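Local coordinates for GphF Dehydratase 1 (PDB 6MBF), which probably dehydrates polyketide intermediates as a dehydratase domain of the gephyronic acid polyketide synthase and takes part in rearranging the resulting olefin, at residues 208-213 / 244-249; 257-262 / 281-286. All blocks are in the same frame, centred on the assembly; numbering follows the deposited sequence.

Interaction 1 (208-213 / 244-249); sequences QCVFAL and VHLRLH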
# COMPACT_ATOMS: atom_id res chain seq x y z
N GLN A 208 2.98 -0.47 -8.63
CA GLN A 208 3.50 -1.32 -9.69
C GLN A 208 3.81 -0.53 -10.96
O GLN A 208 4.67 -0.95 -11.75
CB GLN A 208 2.51 -2.46 -9.99
CG GLN A 208 2.48 -3.57 -8.92
CD GLN A 208 1.96 -4.86 -9.49
OE1 GLN A 208 2.44 -5.32 -10.53
NE2 GLN A 208 0.96 -5.45 -8.84
N CYS A 209 3.15 0.61 -11.18
CA CYS A 209 3.56 1.51 -12.26
C CYS A 209 5.00 1.98 -12.06
O CYS A 209 5.76 2.10 -13.03
CB CYS A 209 2.62 2.72 -12.33
SG CYS A 209 0.93 2.34 -12.86
N VAL A 210 5.40 2.23 -10.81
CA VAL A 210 6.79 2.58 -10.55
C VAL A 210 7.69 1.40 -10.89
O VAL A 210 8.75 1.56 -11.51
CB VAL A 210 6.99 3.03 -9.09
CG1 VAL A 210 8.44 3.52 -8.89
CG2 VAL A 210 6.00 4.10 -8.70
N PHE A 211 7.28 0.19 -10.49
CA PHE A 211 8.04 -1.02 -10.81
C PHE A 211 8.25 -1.16 -12.31
O PHE A 211 9.35 -1.50 -12.76
CB PHE A 211 7.32 -2.26 -10.29
CG PHE A 211 7.24 -2.38 -8.79
CD1 PHE A 211 8.01 -1.59 -7.95
CD2 PHE A 211 6.40 -3.33 -8.22
CE1 PHE A 211 7.93 -1.74 -6.57
CE2 PHE A 211 6.31 -3.47 -6.85
CZ PHE A 211 7.08 -2.68 -6.02
N ALA A 212 7.19 -0.94 -13.09
CA ALA A 212 7.27 -1.11 -14.53
C ALA A 212 8.29 -0.16 -15.15
O ALA A 212 8.98 -0.52 -16.11
CB ALA A 212 5.89 -0.90 -15.17
N LEU A 213 8.41 1.06 -14.61
CA LEU A 213 9.44 1.97 -15.11
C LEU A 213 10.83 1.49 -14.73
O LEU A 213 11.73 1.44 -15.57
CB LEU A 213 9.18 3.38 -14.59
CG LEU A 213 8.57 4.30 -15.64
CD1 LEU A 213 7.16 3.82 -15.98
CD2 LEU A 213 8.56 5.73 -15.15
N VAL A 244 -2.84 7.94 -12.45
CA VAL A 244 -1.78 8.21 -11.49
C VAL A 244 -0.59 8.79 -12.23
O VAL A 244 -0.17 8.25 -13.26
CB VAL A 244 -1.39 6.96 -10.69
CG1 VAL A 244 -1.09 5.78 -11.62
CG2 VAL A 244 -0.22 7.27 -9.77
N HIS A 245 -0.06 9.89 -11.72
CA HIS A 245 1.21 10.43 -12.19
C HIS A 245 2.29 10.05 -11.19
O HIS A 245 2.10 10.21 -9.98
CB HIS A 245 1.12 11.95 -12.35
CG HIS A 245 2.40 12.59 -12.77
ND1 HIS A 245 2.92 13.69 -12.14
CD2 HIS A 245 3.29 12.25 -13.74
CE1 HIS A 245 4.07 14.02 -12.71
NE2 HIS A 245 4.31 13.16 -13.68
N LEU A 246 3.41 9.53 -11.68
CA LEU A 246 4.51 9.14 -10.81
C LEU A 246 5.81 9.78 -11.30
O LEU A 246 5.98 10.02 -12.50
CB LEU A 246 4.67 7.61 -10.73
CG LEU A 246 5.23 6.90 -11.97
CD1 LEU A 246 6.77 6.82 -11.95
CD2 LEU A 246 4.68 5.52 -12.06
N ARG A 247 6.71 10.05 -10.37
CA ARG A 247 8.03 10.58 -10.70
C ARG A 247 9.09 9.85 -9.88
O ARG A 247 9.09 9.93 -8.65
CB ARG A 247 8.11 12.09 -10.48
CG ARG A 247 9.52 12.66 -10.73
CD ARG A 247 9.59 14.19 -10.54
NE ARG A 247 8.75 14.92 -11.48
CZ ARG A 247 7.78 15.77 -11.14
NH1 ARG A 247 7.51 16.01 -9.86
NH2 ARG A 247 7.07 16.38 -12.09
N LEU A 248 9.99 9.16 -10.56
CA LEU A 248 11.13 8.54 -9.90
C LEU A 248 12.21 9.57 -9.65
O LEU A 248 12.51 10.41 -10.51
CB LEU A 248 11.67 7.39 -10.75
CG LEU A 248 10.99 6.04 -10.52
CD1 LEU A 248 11.13 5.15 -11.75
CD2 LEU A 248 11.57 5.35 -9.29
N HIS A 249 12.81 9.52 -8.46
CA HIS A 249 13.95 10.36 -8.15
C HIS A 249 15.16 9.88 -8.96
O HIS A 249 15.20 8.74 -9.41
CB HIS A 249 14.25 10.32 -6.65
CG HIS A 249 13.21 10.99 -5.81
ND1 HIS A 249 13.45 11.40 -4.52
CD2 HIS A 249 11.93 11.34 -6.08
CE1 HIS A 249 12.36 11.96 -4.02
NE2 HIS A 249 11.42 11.94 -4.95

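Interaction 2 (257-262 / 281-286); sequences NQTHTA and QLKRAS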
# COMPACT_ATOMS: atom_id res chain seq x y z
N ASN A 257 20.41 -0.73 -9.18
CA ASN A 257 20.25 0.02 -7.94
C ASN A 257 19.70 -0.86 -6.83
O ASN A 257 18.89 -1.76 -7.08
CB ASN A 257 19.32 1.22 -8.15
CG ASN A 257 19.90 2.25 -9.09
OD1 ASN A 257 20.71 3.09 -8.69
ND2 ASN A 257 19.50 2.18 -10.35
N GLN A 258 20.14 -0.60 -5.60
CA GLN A 258 19.53 -1.25 -4.45
C GLN A 258 18.29 -0.52 -3.97
O GLN A 258 17.44 -1.14 -3.32
CB GLN A 258 20.53 -1.35 -3.29
CG GLN A 258 21.66 -2.33 -3.54
CD GLN A 258 21.15 -3.72 -3.87
OE1 GLN A 258 20.34 -4.30 -3.15
NE2 GLN A 258 21.63 -4.27 -4.98
N THR A 259 18.17 0.78 -4.26
CA THR A 259 17.04 1.57 -3.79
C THR A 259 16.55 2.50 -4.89
O THR A 259 17.29 2.89 -5.80
CB THR A 259 17.38 2.41 -2.55
OG1 THR A 259 18.45 3.31 -2.88
CG2 THR A 259 17.80 1.52 -1.39
N HIS A 260 15.27 2.86 -4.78
CA HIS A 260 14.66 3.92 -5.57
C HIS A 260 13.71 4.70 -4.66
O HIS A 260 13.29 4.21 -3.61
CB HIS A 260 13.87 3.40 -6.77
CG HIS A 260 14.72 3.01 -7.93
ND1 HIS A 260 15.24 3.94 -8.81
CD2 HIS A 260 15.13 1.80 -8.38
CE1 HIS A 260 15.94 3.32 -9.74
NE2 HIS A 260 15.89 2.02 -9.50
N THR A 261 13.39 5.91 -5.08
CA THR A 261 12.40 6.75 -4.41
C THR A 261 11.46 7.32 -5.46
O THR A 261 11.89 7.62 -6.58
CB THR A 261 13.07 7.88 -3.60
OG1 THR A 261 14.01 7.32 -2.67
CG2 THR A 261 12.03 8.69 -2.82
N ALA A 262 10.18 7.43 -5.12
CA ALA A 262 9.20 7.95 -6.07
C ALA A 262 8.14 8.77 -5.34
O ALA A 262 7.83 8.52 -4.17
CB ALA A 262 8.52 6.82 -6.86
N GLN A 281 9.78 4.88 -0.59
CA GLN A 281 11.15 4.40 -0.57
C GLN A 281 11.14 2.90 -0.87
O GLN A 281 10.47 2.13 -0.17
CB GLN A 281 11.81 4.72 0.77
CG GLN A 281 12.06 6.22 0.94
CD GLN A 281 11.84 6.72 2.36
OE1 GLN A 281 10.83 7.35 2.67
NE2 GLN A 281 12.81 6.45 3.23
N LEU A 282 11.84 2.50 -1.92
CA LEU A 282 11.88 1.11 -2.36
C LEU A 282 13.28 0.54 -2.18
O LEU A 282 14.27 1.23 -2.43
CB LEU A 282 11.49 1.00 -3.84
CG LEU A 282 10.15 1.58 -4.27
CD1 LEU A 282 9.99 1.41 -5.80
CD2 LEU A 282 9.03 0.89 -3.52
N LYS A 283 13.36 -0.71 -1.75
CA LYS A 283 14.65 -1.37 -1.60
C LYS A 283 14.53 -2.81 -2.07
O LYS A 283 13.51 -3.47 -1.84
CB LYS A 283 15.14 -1.32 -0.14
CG LYS A 283 16.56 -1.83 0.04
CD LYS A 283 17.05 -1.64 1.47
CE LYS A 283 18.49 -2.09 1.60
NZ LYS A 283 19.01 -1.84 2.98
N ARG A 284 15.58 -3.30 -2.73
CA ARG A 284 15.57 -4.69 -3.21
C ARG A 284 15.54 -5.65 -2.03
O ARG A 284 16.24 -5.47 -1.03
CB ARG A 284 16.79 -4.96 -4.08
CG ARG A 284 16.76 -4.28 -5.44
CD ARG A 284 17.92 -4.76 -6.30
NE ARG A 284 17.86 -4.24 -7.66
CZ ARG A 284 17.13 -4.79 -8.62
NH1 ARG A 284 16.40 -5.87 -8.37
NH2 ARG A 284 17.15 -4.26 -9.84
N ALA A 285 14.70 -6.67 -2.14
CA ALA A 285 14.62 -7.69 -1.11
C ALA A 285 15.86 -8.57 -1.13
O ALA A 285 16.36 -8.94 -2.19
CB ALA A 285 13.37 -8.55 -1.31
N SER A 286 16.37 -8.89 0.06
CA SER A 286 17.52 -9.78 0.17
C SER A 286 17.04 -11.22 0.31
O SER A 286 16.08 -11.49 1.02
CB SER A 286 18.39 -9.40 1.37
OG SER A 286 17.69 -9.59 2.59

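Interaction 1 (208-213 / 244-249)
L246 leaves strand 244-248 with its CG held between its own backbone N and carbonyl carbon (chi1 72°), and from there its two methyls spread over helix 208-213. V210 answers with CG1 anti to its backbone N (chi1 -174°), which sets that methyl against L248 and leaves CG2 for L246. This is the helix-on-sheet packing of a hotdog fold, in which strands of an antiparallel sheet wrap a central helix; the helix here is 200-214. The two segments run at 47° to each other with their axes 9.2 Å apart, room enough for one layer of aliphatic side chains between them.

L246 fills the middle of that layer. Its CD2 presses against C209 CB at 3.5 Å, tighter than a usual carbon-carbon contact, and also lies over the helix backbone, 3.6 Å from V210 N. Its other branch, CD1, meets L213 CD2 at 3.8 Å, the two leucines sliding past one another in opposite senses. L246 therefore spans a full turn of the helix, from C209 to L213.

Further along the strand, L248 crosses V210 and places its CD1 3.9 Å from L213 CB. V210 thus sits between two leucines of alternate strand positions, one at each of its methyls. All six touching residues are buried and no hydrogen bond joins the segments, so they meet through van der Waals contact between apolar groups. I169 and L172 of strand 169-175 pack on C209, and A179 of strand 178-184 touches both L213 and L246, carrying the apolar layer on to the neighbouring strands. At the V244 end the contact thins to C209 SG against V244 CG1, 4.2 Å apart, while beside L248 it stays close, with V210 CG1 3.6 Å from L248 CD2.

Interaction 2 (257-262 / 281-286)
R284 reaches across from the end of strand 281-284 and grips the residues leading into strand 259-262 by both its backbone and its side chain. Its N donates to Q258 O at 2.9 Å, while its NE gives a shorter bond, 2.7 Å, to N257 O. That second bond is bent at the hydrogen (139°), and the oxygen lies near the guanidinium edge, tilted 17° from its plane. The side chain runs extended from CG to NE, which carries NE past Q258 to the preceding carbonyl. NH2 goes on to a salt bridge with E218, and NH1 to the carbonyl of E222. With an alanine here, N257 O is likely to lose this donor and E218 its arginine partner, leaving the residues before the strand more free to move.

Q258 folds back on itself beyond CB and crosses the arginine at about a right angle. Its amide lies across the aliphatic stem, OE1 3.7 Å from R284 CB, the amide and guanidinium planes 47° apart.

L282 anchors the regular part of this antiparallel hairpin. It forms a hydrogen-bonded pair with H260: L282 N donates to H260 O at 2.8 Å, nearly straight, and H260 N returns a bond to L282 O at 3.0 Å. T259 CA also approaches L282 O at 3.1 Å, as a CA-H...O contact. The side chains of L282 and H260 share the buried face, whereas T259 and K283 cross on the other, with T259 CG2 3.8 Å from K283 CG.

L282 rests on F211 and I214 of helix 200-214 and on F224 of strand 224-234, which flanks strand 273-284, while H260 meets F224 edge-to-face and bonds to E218.

Overall arrangement
Interaction 1 is wholly core, with helix 200-214 meeting strand 241-248 through aliphatic side chains and no hydrogen bond between its two segments. Interaction 2 is partly buried and works within the sheet: backbone bonds zip two strands together, and an arginine secures their open end. The two join where strand 241-248 lies next to strand 259-267, with H249 N 2.8 Å from T261 O, a probable hydrogen bond. Helix 200-214 serves both, since F211 CE1 touches L282 CD1 at 3.8 Å while V210 packs on A262. L282 thus continues the apolar layer of interaction 1, beside H260, whereas T259 and K283 on the other face are exposed.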